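Local atomic coordinates of catalase-3 (Neurospora crassa, PDB entry 6NSW), a protein that breaks down hydrogen peroxide into water and dioxygen with a heme cofactor, and so probably shields the fungal cell from peroxide damage. Residues A[266-271]-A[309-314]. Numbering follows the deposited sequence.
Sequences HWKTKQ and ELAVQL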
loop_
_atom_site.group_PDB
_atom_site.type_symbol
_atom_site.label_atom_id
_atom_site.label_comp_id
_atom_site.label_asym_id
_atom_site.label_seq_id
_atom_site.Cartn_x
_atom_site.Cartn_y
_atom_site.Cartn_z
ATOM N N HIS A 266 21.627 27.969 12.400
ATOM C CA HIS A 266 22.203 27.411 13.616
ATOM C C HIS A 266 21.155 27.395 14.718
ATOM O O HIS A 266 20.364 28.334 14.847
ATOM C CB HIS A 266 23.404 28.226 14.109
ATOM C CG HIS A 266 24.596 28.177 13.207
ATOM N ND1 HIS A 266 25.794 27.619 13.593
ATOM C CD2 HIS A 266 24.790 28.663 11.958
ATOM C CE1 HIS A 266 26.671 27.741 12.611
ATOM N NE2 HIS A 266 26.086 28.373 11.608
ATOM N N TRP A 267 21.161 26.327 15.514
ATOM C CA TRP A 267 20.455 26.273 16.790
ATOM C C TRP A 267 21.507 26.199 17.888
ATOM O O TRP A 267 22.334 25.282 17.891
ATOM C CB TRP A 267 19.515 25.066 16.872
ATOM C CG TRP A 267 18.296 25.100 15.978
ATOM C CD1 TRP A 267 18.072 24.334 14.868
ATOM C CD2 TRP A 267 17.120 25.909 16.147
ATOM N NE1 TRP A 267 16.841 24.628 14.327
ATOM C CE2 TRP A 267 16.238 25.592 15.092
ATOM C CE3 TRP A 267 16.734 26.878 17.080
ATOM C CZ2 TRP A 267 14.994 26.208 14.946
ATOM C CZ3 TRP A 267 15.497 27.491 16.932
ATOM C CH2 TRP A 267 14.643 27.152 15.873
ATOM N N LYS A 268 21.485 27.160 18.807
ATOM C CA LYS A 268 22.425 27.199 19.922
ATOM C C LYS A 268 21.680 26.876 21.209
ATOM O O LYS A 268 20.792 27.634 21.621
ATOM C CB LYS A 268 23.108 28.566 20.017
ATOM C CG LYS A 268 23.630 29.106 18.692
ATOM C CD LYS A 268 24.600 28.135 18.024
ATOM C CE LYS A 268 25.908 27.998 18.792
ATOM N NZ LYS A 268 26.761 26.914 18.216
ATOM N N THR A 269 22.045 25.762 21.842
ATOM C CA THR A 269 21.316 25.302 23.020
ATOM C C THR A 269 21.538 26.229 24.209
ATOM O O THR A 269 22.672 26.624 24.501
ATOM C CB THR A 269 21.727 23.874 23.383
ATOM O OG1 THR A 269 21.163 23.517 24.651
ATOM C CG2 THR A 269 23.246 23.736 23.448
ATOM N N LYS A 270 20.447 26.579 24.888
ATOM C CA LYS A 270 20.520 27.333 26.131
ATOM C C LYS A 270 20.914 26.460 27.312
ATOM O O LYS A 270 21.235 26.995 28.379
ATOM C CB LYS A 270 19.177 28.009 26.420
ATOM C CG LYS A 270 18.774 29.079 25.409
ATOM C CD LYS A 270 19.984 29.738 24.765
ATOM C CE LYS A 270 20.180 31.153 25.279
ATOM N NZ LYS A 270 21.556 31.660 25.019
ATOM N N GLN A 271 20.882 25.140 27.143
ATOM C CA GLN A 271 21.288 24.194 28.170
ATOM C C GLN A 271 22.785 23.922 28.150
ATOM O O GLN A 271 23.294 23.268 29.067
ATOM C CB GLN A 271 20.532 22.866 28.006
ATOM C CG GLN A 271 19.025 22.925 28.251
ATOM C CD GLN A 271 18.271 23.747 27.216
ATOM O OE1 GLN A 271 17.566 24.698 27.556
ATOM N NE2 GLN A 271 18.423 23.389 25.945
ATOM N N GLU A 309 18.370 29.041 20.749
ATOM C CA GLU A 309 18.260 30.277 19.991
ATOM C C GLU A 309 18.545 30.008 18.519
ATOM O O GLU A 309 19.466 29.262 18.176
ATOM C CB GLU A 309 19.210 31.341 20.540
ATOM C CG GLU A 309 18.662 32.050 21.772
ATOM C CD GLU A 309 19.613 33.087 22.335
ATOM O OE1 GLU A 309 20.839 32.926 22.164
ATOM O OE2 GLU A 309 19.134 34.059 22.958
ATOM N N LEU A 310 17.728 30.601 17.652
ATOM C CA LEU A 310 17.929 30.499 16.214
ATOM C C LEU A 310 18.894 31.595 15.781
ATOM O O LEU A 310 18.629 32.782 15.993
ATOM C CB LEU A 310 16.603 30.613 15.464
ATOM C CG LEU A 310 16.699 30.644 13.935
ATOM C CD1 LEU A 310 17.259 29.334 13.399
ATOM C CD2 LEU A 310 15.344 30.948 13.308
ATOM N N ALA A 311 20.015 31.197 15.185
ATOM C CA ALA A 311 21.044 32.131 14.758
ATOM C C ALA A 311 21.433 31.836 13.318
ATOM O O ALA A 311 21.339 30.696 12.854
ATOM C CB ALA A 311 22.280 32.059 15.663
ATOM N N VAL A 312 21.877 32.876 12.614
ATOM C CA VAL A 312 22.254 32.765 11.212
ATOM C C VAL A 312 23.648 33.338 11.002
ATOM O O VAL A 312 24.089 34.246 11.714
ATOM C CB VAL A 312 21.248 33.481 10.284
ATOM C CG1 VAL A 312 19.903 32.766 10.291
ATOM C CG2 VAL A 312 21.093 34.937 10.691
ATOM N N GLN A 313 24.349 32.778 10.022
ATOM C CA GLN A 313 25.473 33.435 9.373
ATOM C C GLN A 313 24.984 33.938 8.022
ATOM O O GLN A 313 24.291 33.212 7.302
ATOM C CB GLN A 313 26.655 32.481 9.190
ATOM C CG GLN A 313 27.360 32.074 10.477
ATOM C CD GLN A 313 28.346 30.935 10.259
ATOM O OE1 GLN A 313 27.963 29.833 9.863
ATOM N NE2 GLN A 313 29.624 31.201 10.508
ATOM N N LEU A 314 25.323 35.179 7.689
ATOM C CA LEU A 314 24.860 35.811 6.459
ATOM C C LEU A 314 26.058 36.152 5.588
ATOM O O LEU A 314 27.046 36.708 6.078
ATOM C CB LEU A 314 24.038 37.062 6.770
ATOM C CG LEU A 314 22.795 36.774 7.615
ATOM C CD1 LEU A 314 22.273 38.040 8.279
ATOM C CD2 LEU A 314 21.712 36.111 6.767
#
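His266 and Ala311, like Lys268 and Glu309, form hydrogen-bonded pairs of an antiparallel ladder joining strands 260-269 and 307-315 of the catalase beta-barrel. Four backbone bonds hold it, the straightest from Ala311 N to His266 O (2.9 Å, 176° at the hydrogen). Between these two pairs Trp267 and Leu310 make a non-hydrogen-bonded pair, with Trp267 CA 3.4 Å from Glu309 O in a CA-H...O contact.

On the Trp267 face the packing is apolar. With CG anti to the backbone N (chi1 175°), the Leu310 side chain carries CD1 over one face of the Trp267 six-membered ring in a CH-pi contact, 4.1 Å from its centroid. Leu310 CB touches Trp267 CZ3 at 3.6 Å. Phe159 stacks on the indole, and the Trp267 side chain lies about 9 Å from that of Asn175, a predicted active-site residue.

Polar ends meet on the other face. His266 NE2 donates to Gln313 OE1 (2.9 Å) from above the carbonyl plane, ring and amide nearly perpendicular; Gln313 NE2 bonds to Ala339 O and Leu334 O. A leucine in place of His266 has no N-H to offer, and would probably leave Gln313 OE1 without its mate across the strands, the amide then held through NE2. Past the strand end, the bent chain of Lys270 brings NZ to Glu309 OE1 at 3.2 Å, a salt bridge whose hydrogen bond is weak.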